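Local atomic coordinates of putative metal-dependent isothiocyanate hydrolase SaxA (Pectobacterium carotovorum, PDB entry 6BRM), a protein that probably hydrolyses isothiocyanates, the toxic defence compounds of cruciferous plants, at a site that holds two zinc ions. Residues H67-H72 against A162-W167; D71-A76 against Q101-I106; I87-Q90 against D94-L97. All coordinates share one frame; numbering follows the deposited sequence.

Contact 1 is the dinuclear zinc site, where segment 67-72 meets Asp164. Contact 2 starts from the same loop and shares Asp71 and His72 with it, but its touching residues lie further on, around Trp73. Its centre is about 15 Å from that of contact 1. Contact 3 lies between strand 87-89 and helix 92-100, its centre about 14 Å from contact 1's and about 9 Å from contact 2's. It backs the metal loop: Thr68 CG2 packs on Asp94 OD1 at 3.5 Å, and His67 CB on Gln90 NE2 at 3.9 Å. The side chain of Gln90 is about 9 Å from a zinc ion. Ile106 CG2 and Ala95 CB, 3.9 Å apart, join contacts 2 and 3.

Contact 1: H67-H72 against A162-W167; sequences HTHTDH and AGDTVW. With ZN (zinc ion), chain L; ZN (zinc ion), chain M.
Asp164 meets His67 and His72 through two zinc ions that its carboxylate bridges. Its CB lies 3.8 Å from His67 NE2, on the approach to the zinc of chain L. CG is set beside the backbone N and anti to the carbonyl carbon (chi1 -79°), and this places OD2 between the two metals. OD2 is the bridging atom and binds each zinc at 2.2 Å. OD1 leans over to His72, 3.2 Å from its CE1, and accepts a hydrogen bond from Asn186 ND2. That bond should help fix the rotation of the carboxylate.

The imidazoles come in at different angles. OD2 sits at the edge of the His67 ring, whose plane is turned 66° from the carboxylate. The His72 ring is turned 78° from the carboxylate; the two side chains approach from opposite directions. The 2.9 Å between His72 NE2 and Asp164 OD2 reflects a shared metal, not a hydrogen bond. His67 lays CE1 over the centre of one face of the His72 ring.

The zinc of chain L takes His67 NE2, His69 ND1, Asp164 OD2 and water 1, with His128 as fifth ligand. The zinc of chain M takes Asp71 OD2, His72 NE2, Asp164 OD2 and waters 1 and 2, with His221 as sixth. Water 1 bridges the ions and lies beside Asp71 OD1, which it probably hydrogen-bonds. In relatives such a bridging water or hydroxide is the likely nucleophile. Segment 67-72 is the HxHxDH signature of the metallo-beta-lactamase superfamily. His72 ND1 is hydrogen-bonded to Asp23 OD2, and His69 NE2 to Leu142 O. The signature loop runs from strand 62-64 of one sheet to helix 75-80, while Asp164 follows strand 159-163 of the other sheet, so the zincs tie the two halves of the fold together.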
ATOM      1  N   HIS B  67      13.663   7.131   5.606  1.00 49.20           N
ATOM      2  CA  HIS B  67      14.036   7.447   4.220  1.00 49.10           C
ATOM      3  C   HIS B  67      15.069   8.585   4.201  1.00 49.53           C
ATOM      4  O   HIS B  67      15.405   9.137   5.255  1.00 48.40           O
ATOM      5  CB  HIS B  67      12.805   7.788   3.355  1.00 49.29           C
ATOM      6  CG  HIS B  67      12.009   8.968   3.830  1.00 48.04           C
ATOM      7  ND1 HIS B  67      11.713   9.195   5.157  1.00 47.34           N
ATOM      8  CD2 HIS B  67      11.399   9.960   3.138  1.00 48.09           C
ATOM      9  CE1 HIS B  67      10.979  10.289   5.263  1.00 47.04           C
ATOM     10  NE2 HIS B  67      10.774  10.775   4.052  1.00 46.57           N
ATOM     11  N   THR B  68      15.568   8.923   3.010  1.00 49.70           N
ATOM     12  CA  THR B  68      16.661   9.893   2.858  1.00 50.05           C
ATOM     13  C   THR B  68      16.225  11.313   2.440  1.00 48.20           C
ATOM     14  O   THR B  68      17.047  12.083   1.943  1.00 48.58           O
ATOM     15  CB  THR B  68      17.703   9.357   1.855  1.00 51.50           C
ATOM     16  OG1 THR B  68      17.076   9.145   0.584  1.00 54.49           O
ATOM     17  CG2 THR B  68      18.295   8.048   2.353  1.00 51.89           C
ATOM     18  N   HIS B  69      14.954  11.667   2.649  1.00 47.24           N
ATOM     19  CA  HIS B  69      14.508  13.056   2.461  1.00 46.44           C
ATOM     20  C   HIS B  69      15.253  13.964   3.439  1.00 47.51           C
ATOM     21  O   HIS B  69      15.462  13.590   4.595  1.00 46.48           O
ATOM     22  CB  HIS B  69      12.990  13.202   2.643  1.00 45.47           C
ATOM     23  CG  HIS B  69      12.187  12.727   1.467  1.00 45.40           C
ATOM     24  ND1 HIS B  69      10.814  12.594   1.507  1.00 44.71           N
ATOM     25  CD2 HIS B  69      12.566  12.345   0.222  1.00 42.98           C
ATOM     26  CE1 HIS B  69      10.384  12.161   0.335  1.00 43.05           C
ATOM     27  NE2 HIS B  69      11.427  12.004  -0.462  1.00 42.79           N
ATOM     28  N   THR B  70      15.650  15.145   2.966  1.00 48.77           N
ATOM     29  CA  THR B  70      16.603  16.012   3.682  1.00 49.63           C
ATOM     30  C   THR B  70      16.154  16.405   5.094  1.00 50.87           C
ATOM     31  O   THR B  70      16.987  16.511   5.998  1.00 50.45           O
ATOM     32  CB  THR B  70      16.923  17.285   2.868  1.00 49.80           C
ATOM     33  OG1 THR B  70      17.172  16.930   1.501  1.00 49.55           O
ATOM     34  CG2 THR B  70      18.147  18.006   3.431  1.00 49.93           C
ATOM     35  N   ASP B  71      14.844  16.577   5.285  1.00 51.41           N
ATOM     36  CA  ASP B  71      14.262  16.830   6.620  1.00 51.87           C
ATOM     37  C   ASP B  71      14.252  15.611   7.573  1.00 51.50           C
ATOM     38  O   ASP B  71      13.703  15.695   8.676  1.00 53.76           O
ATOM     39  CB  ASP B  71      12.837  17.414   6.496  1.00 52.49           C
ATOM     40  CG  ASP B  71      11.874  16.472   5.793  1.00 53.06           C
ATOM     41  OD1 ASP B  71      12.215  16.035   4.675  1.00 55.13           O
ATOM     42  OD2 ASP B  71      10.787  16.168   6.338  1.00 51.60           O
ATOM     43  N   HIS B  72      14.816  14.481   7.137  1.00 49.64           N
ATOM     44  CA  HIS B  72      15.047  13.304   7.987  1.00 48.51           C
ATOM     45  C   HIS B  72      16.512  12.836   8.046  1.00 47.18           C
ATOM     46  O   HIS B  72      16.833  11.934   8.814  1.00 47.39           O
ATOM     47  CB  HIS B  72      14.184  12.146   7.479  1.00 47.85           C
ATOM     48  CG  HIS B  72      12.728  12.467   7.415  1.00 45.94           C
ATOM     49  ND1 HIS B  72      11.834  12.064   8.381  1.00 46.18           N
ATOM     50  CD2 HIS B  72      12.009  13.170   6.507  1.00 47.28           C
ATOM     51  CE1 HIS B  72      10.626  12.499   8.071  1.00 46.84           C
ATOM     52  NE2 HIS B  72      10.705  13.174   6.937  1.00 47.77           N
ATOM     53  N   ALA B 162       4.630   5.963  12.477  1.00 42.54           N
ATOM     54  CA  ALA B 162       4.030   5.824  11.146  1.00 42.94           C
ATOM     55  C   ALA B 162       4.898   6.411  10.030  1.00 44.81           C
ATOM     56  O   ALA B 162       4.947   5.857   8.924  1.00 44.56           O
ATOM     57  CB  ALA B 162       2.650   6.455  11.121  1.00 42.18           C
ATOM     58  N   GLY B 163       5.567   7.530  10.321  1.00 45.29           N
ATOM     59  CA  GLY B 163       6.487   8.159   9.375  1.00 43.07           C
ATOM     60  C   GLY B 163       5.774   8.946   8.295  1.00 44.02           C
ATOM     61  O   GLY B 163       4.595   9.297   8.439  1.00 44.38           O
ATOM     62  N   ASP B 164       6.499   9.223   7.212  1.00 44.54           N
ATOM     63  CA  ASP B 164       5.991  10.042   6.111  1.00 44.19           C
ATOM     64  C   ASP B 164       5.064   9.241   5.200  1.00 44.08           C
ATOM     65  O   ASP B 164       5.475   8.742   4.150  1.00 44.82           O
ATOM     66  CB  ASP B 164       7.144  10.650   5.297  1.00 45.90           C
ATOM     67  CG  ASP B 164       7.775  11.870   5.967  1.00 46.63           C
ATOM     68  OD1 ASP B 164       7.576  12.056   7.188  1.00 45.49           O
ATOM     69  OD2 ASP B 164       8.460  12.649   5.255  1.00 47.31           O
ATOM     70  N   THR B 165       3.808   9.133   5.624  1.00 44.16           N
ATOM     71  CA  THR B 165       2.747   8.509   4.834  1.00 44.15           C
ATOM     72  C   THR B 165       1.453   9.310   4.991  1.00 44.14           C
ATOM     73  O   THR B 165       1.229   9.892   6.045  1.00 44.40           O
ATOM     74  CB  THR B 165       2.504   7.036   5.262  1.00 43.93           C
ATOM     75  OG1 THR B 165       1.440   6.470   4.482  1.00 43.73           O
ATOM     76  CG2 THR B 165       2.153   6.911   6.750  1.00 43.29           C
ATOM     77  N   VAL B 166       0.629   9.357   3.942  1.00 43.09           N
ATOM     78  CA  VAL B 166      -0.769   9.794   4.074  1.00 43.48           C
ATOM     79  C   VAL B 166      -1.625   8.563   4.398  1.00 44.35           C
ATOM     80  O   VAL B 166      -1.105   7.439   4.490  1.00 44.84           O
ATOM     81  CB  VAL B 166      -1.305  10.536   2.814  1.00 44.39           C
ATOM     82  CG1 VAL B 166      -0.354  11.653   2.401  1.00 44.25           C
ATOM     83  CG2 VAL B 166      -1.573   9.586   1.645  1.00 44.28           C
ATOM     84  N   TRP B 167      -2.926   8.773   4.583  1.00 43.74           N
ATOM     85  CA  TRP B 167      -3.844   7.674   4.878  1.00 43.98           C
ATOM     86  C   TRP B 167      -3.992   6.728   3.674  1.00 44.28           C
ATOM     87  O   TRP B 167      -4.610   7.078   2.663  1.00 41.63           O
ATOM     88  CB  TRP B 167      -5.215   8.205   5.312  1.00 43.96           C
ATOM     89  CG  TRP B 167      -6.114   7.150   5.881  1.00 45.33           C
ATOM     90  CD1 TRP B 167      -6.791   6.184   5.190  1.00 45.90           C
ATOM     91  CD2 TRP B 167      -6.444   6.958   7.262  1.00 45.70           C
ATOM     92  NE1 TRP B 167      -7.515   5.401   6.055  1.00 46.11           N
ATOM     93  CE2 TRP B 167      -7.320   5.852   7.333  1.00 45.82           C
ATOM     94  CE3 TRP B 167      -6.081   7.609   8.447  1.00 45.85           C
ATOM     95  CZ2 TRP B 167      -7.848   5.386   8.542  1.00 46.47           C
ATOM     96  CZ3 TRP B 167      -6.597   7.141   9.649  1.00 47.02           C
ATOM     97  CH2 TRP B 167      -7.474   6.039   9.688  1.00 47.05           C
TER
HETATM   98 ZN    ZN L 301       9.679  12.582   3.401  1.00 48.41          ZN
HETATM   99 ZN    ZN M 302       9.326  14.558   5.939  1.00 52.75          ZN
HETATM  100  O   HOH W   1      10.367  14.572   3.994  1.00 47.57           O
HETATM  101  O   HOH W   2       7.849  15.746   4.821  1.00 46.81           O

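Contact 2: D71-A76 against Q101-I106. With ZN (zinc ion), chain M.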
ATOM      1  N   ASP B  71      14.844  16.577   5.285  1.00 51.41           N
ATOM      2  CA  ASP B  71      14.262  16.830   6.620  1.00 51.87           C
ATOM      3  C   ASP B  71      14.252  15.611   7.573  1.00 51.50           C
ATOM      4  O   ASP B  71      13.703  15.695   8.676  1.00 53.76           O
ATOM      5  CB  ASP B  71      12.837  17.414   6.496  1.00 52.49           C
ATOM      6  CG  ASP B  71      11.874  16.472   5.793  1.00 53.06           C
ATOM      7  OD1 ASP B  71      12.215  16.035   4.675  1.00 55.13           O
ATOM      8  OD2 ASP B  71      10.787  16.168   6.338  1.00 51.60           O
ATOM      9  N   HIS B  72      14.816  14.481   7.137  1.00 49.64           N
ATOM     10  CA  HIS B  72      15.047  13.304   7.987  1.00 48.51           C
ATOM     11  C   HIS B  72      16.512  12.836   8.046  1.00 47.18           C
ATOM     12  O   HIS B  72      16.833  11.934   8.814  1.00 47.39           O
ATOM     13  CB  HIS B  72      14.184  12.146   7.479  1.00 47.85           C
ATOM     14  CG  HIS B  72      12.728  12.467   7.415  1.00 45.94           C
ATOM     15  ND1 HIS B  72      11.834  12.064   8.381  1.00 46.18           N
ATOM     16  CD2 HIS B  72      12.009  13.170   6.507  1.00 47.28           C
ATOM     17  CE1 HIS B  72      10.626  12.499   8.071  1.00 46.84           C
ATOM     18  NE2 HIS B  72      10.705  13.174   6.937  1.00 47.77           N
ATOM     19  N   TRP B  73      17.389  13.452   7.251  1.00 46.86           N
ATOM     20  CA  TRP B  73      18.771  13.005   7.069  1.00 45.93           C
ATOM     21  C   TRP B  73      19.491  14.052   6.211  1.00 48.38           C
ATOM     22  O   TRP B  73      19.619  13.894   4.988  1.00 48.98           O
ATOM     23  CB  TRP B  73      18.803  11.619   6.403  1.00 44.19           C
ATOM     24  CG  TRP B  73      20.170  11.034   6.177  1.00 42.47           C
ATOM     25  CD1 TRP B  73      20.731  10.707   4.976  1.00 41.25           C
ATOM     26  CD2 TRP B  73      21.137  10.691   7.177  1.00 41.10           C
ATOM     27  NE1 TRP B  73      21.987  10.187   5.165  1.00 40.89           N
ATOM     28  CE2 TRP B  73      22.261  10.164   6.506  1.00 40.89           C
ATOM     29  CE3 TRP B  73      21.163  10.780   8.576  1.00 41.09           C
ATOM     30  CZ2 TRP B  73      23.404   9.725   7.187  1.00 41.22           C
ATOM     31  CZ3 TRP B  73      22.302  10.345   9.257  1.00 41.07           C
ATOM     32  CH2 TRP B  73      23.404   9.823   8.559  1.00 41.27           C
ATOM     33  N   ASP B  74      19.928  15.132   6.861  1.00 51.29           N
ATOM     34  CA  ASP B  74      20.576  16.268   6.175  1.00 53.20           C
ATOM     35  C   ASP B  74      22.095  16.140   6.150  1.00 56.96           C
ATOM     36  O   ASP B  74      22.660  15.256   6.799  1.00 59.24           O
ATOM     37  CB  ASP B  74      20.149  17.618   6.790  1.00 53.00           C
ATOM     38  CG  ASP B  74      20.535  17.774   8.264  1.00 52.07           C
ATOM     39  OD1 ASP B  74      21.210  16.897   8.843  1.00 51.59           O
ATOM     40  OD2 ASP B  74      20.143  18.798   8.853  1.00 50.12           O
ATOM     41  N   GLU B  75      22.741  17.032   5.400  1.00 63.13           N
ATOM     42  CA  GLU B  75      24.208  17.064   5.285  1.00 64.99           C
ATOM     43  C   GLU B  75      24.888  17.251   6.649  1.00 64.90           C
ATOM     44  O   GLU B  75      25.916  16.632   6.909  1.00 67.94           O
ATOM     45  CB  GLU B  75      24.654  18.166   4.305  1.00 67.69           C
ATOM     46  CG  GLU B  75      26.099  18.059   3.813  1.00 70.87           C
ATOM     47  CD  GLU B  75      26.325  16.946   2.792  1.00 73.50           C
ATOM     48  OE1 GLU B  75      25.514  16.811   1.844  1.00 77.09           O
ATOM     49  OE2 GLU B  75      27.332  16.212   2.923  1.00 69.59           O
ATOM     50  N   ALA B  76      24.307  18.087   7.512  1.00 63.71           N
ATOM     51  CA  ALA B  76      24.822  18.295   8.879  1.00 64.22           C
ATOM     52  C   ALA B  76      24.910  16.997   9.691  1.00 65.07           C
ATOM     53  O   ALA B  76      25.903  16.760  10.382  1.00 64.77           O
ATOM     54  CB  ALA B  76      23.962  19.311   9.619  1.00 64.17           C
ATOM     55  N   GLN B 101      28.285   7.685   1.250  1.00 53.32           N
ATOM     56  CA  GLN B 101      28.549   8.922   1.991  1.00 51.03           C
ATOM     57  C   GLN B 101      29.543   8.752   3.155  1.00 51.85           C
ATOM     58  O   GLN B 101      29.598   9.610   4.042  1.00 53.12           O
ATOM     59  CB  GLN B 101      27.227   9.498   2.513  1.00 48.84           C
ATOM     60  CG  GLN B 101      26.276   9.947   1.412  1.00 47.36           C
ATOM     61  CD  GLN B 101      24.948  10.480   1.926  1.00 46.73           C
ATOM     62  OE1 GLN B 101      24.204  11.118   1.181  1.00 48.86           O
ATOM     63  NE2 GLN B 101      24.644  10.227   3.194  1.00 43.86           N
ATOM     64  N   GLY B 102      30.323   7.664   3.156  1.00 52.43           N
ATOM     65  CA  GLY B 102      31.384   7.445   4.151  1.00 52.25           C
ATOM     66  C   GLY B 102      31.092   6.417   5.235  1.00 53.01           C
ATOM     67  O   GLY B 102      32.016   5.944   5.897  1.00 53.41           O
ATOM     68  N   PHE B 103      29.819   6.069   5.423  1.00 54.93           N
ATOM     69  CA  PHE B 103      29.413   5.126   6.472  1.00 55.51           C
ATOM     70  C   PHE B 103      29.719   3.690   6.039  1.00 57.74           C
ATOM     71  O   PHE B 103      29.673   3.379   4.844  1.00 57.26           O
ATOM     72  CB  PHE B 103      27.922   5.285   6.793  1.00 54.47           C
ATOM     73  CG  PHE B 103      27.571   6.611   7.416  1.00 54.22           C
ATOM     74  CD1 PHE B 103      27.316   7.732   6.628  1.00 54.78           C
ATOM     75  CD2 PHE B 103      27.483   6.742   8.800  1.00 54.82           C
ATOM     76  CE1 PHE B 103      26.991   8.954   7.207  1.00 54.70           C
ATOM     77  CE2 PHE B 103      27.161   7.962   9.385  1.00 54.99           C
ATOM     78  CZ  PHE B 103      26.914   9.070   8.587  1.00 54.36           C
ATOM     79  N   PHE B 104      30.057   2.829   7.002  1.00 59.42           N
ATOM     80  CA  PHE B 104      30.357   1.408   6.710  1.00 60.05           C
ATOM     81  C   PHE B 104      29.700   0.335   7.610  1.00 59.12           C
ATOM     82  O   PHE B 104      29.772  -0.851   7.274  1.00 58.38           O
ATOM     83  CB  PHE B 104      31.881   1.181   6.606  1.00 61.27           C
ATOM     84  CG  PHE B 104      32.684   1.816   7.712  1.00 63.49           C
ATOM     85  CD1 PHE B 104      32.693   1.266   8.990  1.00 64.36           C
ATOM     86  CD2 PHE B 104      33.459   2.951   7.470  1.00 65.72           C
ATOM     87  CE1 PHE B 104      33.441   1.841  10.010  1.00 64.26           C
ATOM     88  CE2 PHE B 104      34.209   3.531   8.486  1.00 65.96           C
ATOM     89  CZ  PHE B 104      34.199   2.973   9.759  1.00 65.82           C
ATOM     90  N   ASN B 105      29.060   0.729   8.719  1.00 58.09           N
ATOM     91  CA  ASN B 105      28.332  -0.208   9.594  1.00 55.32           C
ATOM     92  C   ASN B 105      26.823  -0.028   9.391  1.00 53.02           C
ATOM     93  O   ASN B 105      26.142   0.608  10.195  1.00 52.26           O
ATOM     94  CB  ASN B 105      28.723   0.009  11.064  1.00 55.76           C
ATOM     95  CG  ASN B 105      30.187  -0.316  11.347  1.00 57.64           C
ATOM     96  OD1 ASN B 105      30.799  -1.173  10.696  1.00 55.98           O
ATOM     97  ND2 ASN B 105      30.751   0.354  12.347  1.00 57.32           N
ATOM     98  N   ILE B 106      26.317  -0.606   8.301  1.00 51.46           N
ATOM     99  CA  ILE B 106      24.949  -0.385   7.821  1.00 49.55           C
ATOM    100  C   ILE B 106      24.178  -1.707   7.777  1.00 49.54           C
ATOM    101  O   ILE B 106      24.745  -2.752   7.465  1.00 51.15           O
ATOM    102  CB  ILE B 106      24.978   0.244   6.407  1.00 49.74           C
ATOM    103  CG1 ILE B 106      25.675   1.609   6.442  1.00 49.89           C
ATOM    104  CG2 ILE B 106      23.575   0.411   5.826  1.00 50.02           C
ATOM    105  CD1 ILE B 106      26.348   1.969   5.144  1.00 50.22           C
TER
HETATM  106 ZN    ZN M 302       9.326  14.558   5.939  1.00 52.75          ZN
HETATM  107  O   HOH W   1      10.367  14.572   3.994  1.00 47.57           O
HETATM  108  O   HOH W   2       7.849  15.746   4.821  1.00 46.81           O
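Directly after the zinc-binding HxHxDH motif of the metallo-beta-lactamase fold, Trp73 packs on Phe103 and Gln101. Asp71 and His72 bind the zinc of chain M. Trp73 binds no metal; its side chain is about 10 Å from a zinc ion. Its CG stands anti to the backbone N (chi1 -179°), which sets the indole against segment 101-106. The rim of the six-membered ring makes the aromatic contact. CH2 lies 3.6 Å from Phe103 CZ, and CZ2 lies 3.7 Å from Phe103 CE1. Phe103 CE1 is close to the indole plane, so Trp73 is met at its edge. The two rings are oblique to each other, with planes at 53° and centroids 5.5 Å apart. They approach from opposite directions.

Gln101 reaches the other part of the indole edge with an extended chain. Its amide lies beside the pyrrole nitrogen of Trp73, and the amide and ring planes differ by 20°. The two side chains run past each other in opposite senses.

Asp74 is the N-cap of helix 75-80, with OD1 hydrogen-bonded to Ala77 N. Ile98 of helix 92-100 touches both Trp73 and Phe103, Leu65 touches Trp73, and Ile87 of strand 87-89 touches Phe103. The contact therefore joins the loop just ahead of helix 75-80 to the loop between helix 92-100 and strand 106-108.

Contact 3: I87-Q90 against D94-L97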
ATOM      1  N   ILE B  87      23.868   2.023  11.451  1.00 52.49           N
ATOM      2  CA  ILE B  87      22.721   2.650  10.790  1.00 50.86           C
ATOM      3  C   ILE B  87      21.763   1.580  10.268  1.00 50.06           C
ATOM      4  O   ILE B  87      22.176   0.676   9.542  1.00 49.76           O
ATOM      5  CB  ILE B  87      23.143   3.537   9.592  1.00 51.68           C
ATOM      6  CG1 ILE B  87      24.373   4.403   9.918  1.00 52.87           C
ATOM      7  CG2 ILE B  87      21.978   4.413   9.144  1.00 51.68           C
ATOM      8  CD1 ILE B  87      24.198   5.357  11.082  1.00 53.12           C
ATOM      9  N   TYR B  88      20.488   1.708  10.632  1.00 48.84           N
ATOM     10  CA  TYR B  88      19.416   0.847  10.137  1.00 48.40           C
ATOM     11  C   TYR B  88      18.655   1.579   9.028  1.00 49.94           C
ATOM     12  O   TYR B  88      18.043   2.620   9.286  1.00 50.89           O
ATOM     13  CB  TYR B  88      18.451   0.484  11.277  1.00 48.09           C
ATOM     14  CG  TYR B  88      18.911  -0.663  12.166  1.00 48.04           C
ATOM     15  CD1 TYR B  88      19.044  -1.958  11.658  1.00 47.32           C
ATOM     16  CD2 TYR B  88      19.191  -0.461  13.521  1.00 48.63           C
ATOM     17  CE1 TYR B  88      19.454  -3.010  12.462  1.00 47.60           C
ATOM     18  CE2 TYR B  88      19.601  -1.512  14.336  1.00 48.26           C
ATOM     19  CZ  TYR B  88      19.730  -2.785  13.801  1.00 47.89           C
ATOM     20  OH  TYR B  88      20.136  -3.830  14.594  1.00 46.20           O
ATOM     21  N   THR B  89      18.689   1.039   7.806  1.00 49.06           N
ATOM     22  CA  THR B  89      17.993   1.638   6.660  1.00 47.87           C
ATOM     23  C   THR B  89      16.763   0.844   6.225  1.00 48.81           C
ATOM     24  O   THR B  89      16.583  -0.316   6.589  1.00 49.86           O
ATOM     25  CB  THR B  89      18.921   1.797   5.442  1.00 47.84           C
ATOM     26  OG1 THR B  89      19.333   0.508   4.969  1.00 48.84           O
ATOM     27  CG2 THR B  89      20.143   2.631   5.803  1.00 48.57           C
ATOM     28  N   GLN B  90      15.938   1.508   5.424  1.00 49.20           N
ATOM     29  CA  GLN B  90      14.664   0.988   4.919  1.00 48.20           C
ATOM     30  C   GLN B  90      14.836  -0.101   3.855  1.00 49.50           C
ATOM     31  O   GLN B  90      14.119  -1.104   3.876  1.00 48.45           O
ATOM     32  CB  GLN B  90      13.864   2.164   4.340  1.00 48.06           C
ATOM     33  CG  GLN B  90      12.608   1.829   3.546  1.00 48.29           C
ATOM     34  CD  GLN B  90      11.973   3.062   2.921  1.00 48.03           C
ATOM     35  OE1 GLN B  90      10.752   3.151   2.817  1.00 48.51           O
ATOM     36  NE2 GLN B  90      12.799   4.019   2.504  1.00 46.22           N
ATOM     37  N   ASP B  94      18.780   2.994  -0.242  1.00 56.21           N
ATOM     38  CA  ASP B  94      19.121   3.931   0.833  1.00 56.85           C
ATOM     39  C   ASP B  94      20.388   3.491   1.574  1.00 56.39           C
ATOM     40  O   ASP B  94      21.177   4.334   1.997  1.00 56.89           O
ATOM     41  CB  ASP B  94      17.957   4.092   1.826  1.00 57.90           C
ATOM     42  CG  ASP B  94      16.760   4.838   1.233  1.00 59.05           C
ATOM     43  OD1 ASP B  94      16.924   5.593   0.248  1.00 60.67           O
ATOM     44  OD2 ASP B  94      15.646   4.681   1.774  1.00 60.45           O
ATOM     45  N   ALA B  95      20.579   2.178   1.724  1.00 54.49           N
ATOM     46  CA  ALA B  95      21.815   1.638   2.294  1.00 53.29           C
ATOM     47  C   ALA B  95      23.021   1.997   1.433  1.00 52.89           C
ATOM     48  O   ALA B  95      24.035   2.465   1.954  1.00 53.57           O
ATOM     49  CB  ALA B  95      21.719   0.130   2.457  1.00 54.13           C
ATOM     50  N   ALA B  96      22.897   1.784   0.121  1.00 52.05           N
ATOM     51  CA  ALA B  96      23.951   2.121  -0.845  1.00 51.50           C
ATOM     52  C   ALA B  96      24.316   3.604  -0.818  1.00 50.89           C
ATOM     53  O   ALA B  96      25.496   3.950  -0.845  1.00 49.50           O
ATOM     54  CB  ALA B  96      23.532   1.716  -2.252  1.00 51.55           C
ATOM     55  N   LEU B  97      23.298   4.464  -0.774  1.00 52.32           N
ATOM     56  CA  LEU B  97      23.488   5.915  -0.666  1.00 53.31           C
ATOM     57  C   LEU B  97      24.261   6.264   0.601  1.00 54.68           C
ATOM     58  O   LEU B  97      25.325   6.881   0.528  1.00 55.92           O
ATOM     59  CB  LEU B  97      22.135   6.643  -0.679  1.00 53.78           C
ATOM     60  CG  LEU B  97      22.096   8.164  -0.433  1.00 55.62           C
ATOM     61  CD1 LEU B  97      23.125   8.919  -1.268  1.00 55.34           C
ATOM     62  CD2 LEU B  97      20.697   8.707  -0.698  1.00 55.33           C
TER
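Gln90 and Asp94 set their flat ends at a shallow angle, with the amide and carboxylate planes 29° apart. Gln90 NE2 donates to Asp94 OD2 at 3.0 Å. The acceptor lies near the amide plane, and NE2 meets OD2 nearly in line with the CG-OD2 bond, from beyond the oxygen. The bond is bent, with an N-H...O angle of 140°. Gln90 can span the distance because its CG is anti to the backbone N and the chain beyond stays extended. A second, weak hydrogen bond runs from the same NE2 to Asp145 O.

Strand 87-89 leads into helix 92-100, and the helix leads back to strand 106-108. The two strands are parallel neighbours in the sheet, so this is a beta-alpha-beta crossover. The contact is made where the first strand ends and the helix begins. The backbones come close here, with Thr89 CA and Ala95 CA 5.8 Å apart.

Thr89 faces the helix with both branches. OG1 lies against the methyl of Ala95, 3.5 Å from its CB. CG2 rests over the helix backbone, 4.0 Å from Ala95 CA. The CB atoms of Thr89 and Asp94 are 4.4 Å apart. With a chi1 of 65°, OG1 stands between the backbone N and the carbonyl carbon, where it hydrogen-bonds to Arg107 O of strand 106-108. The Ala95 methyl also packs on Ile106 and Val108 of that strand.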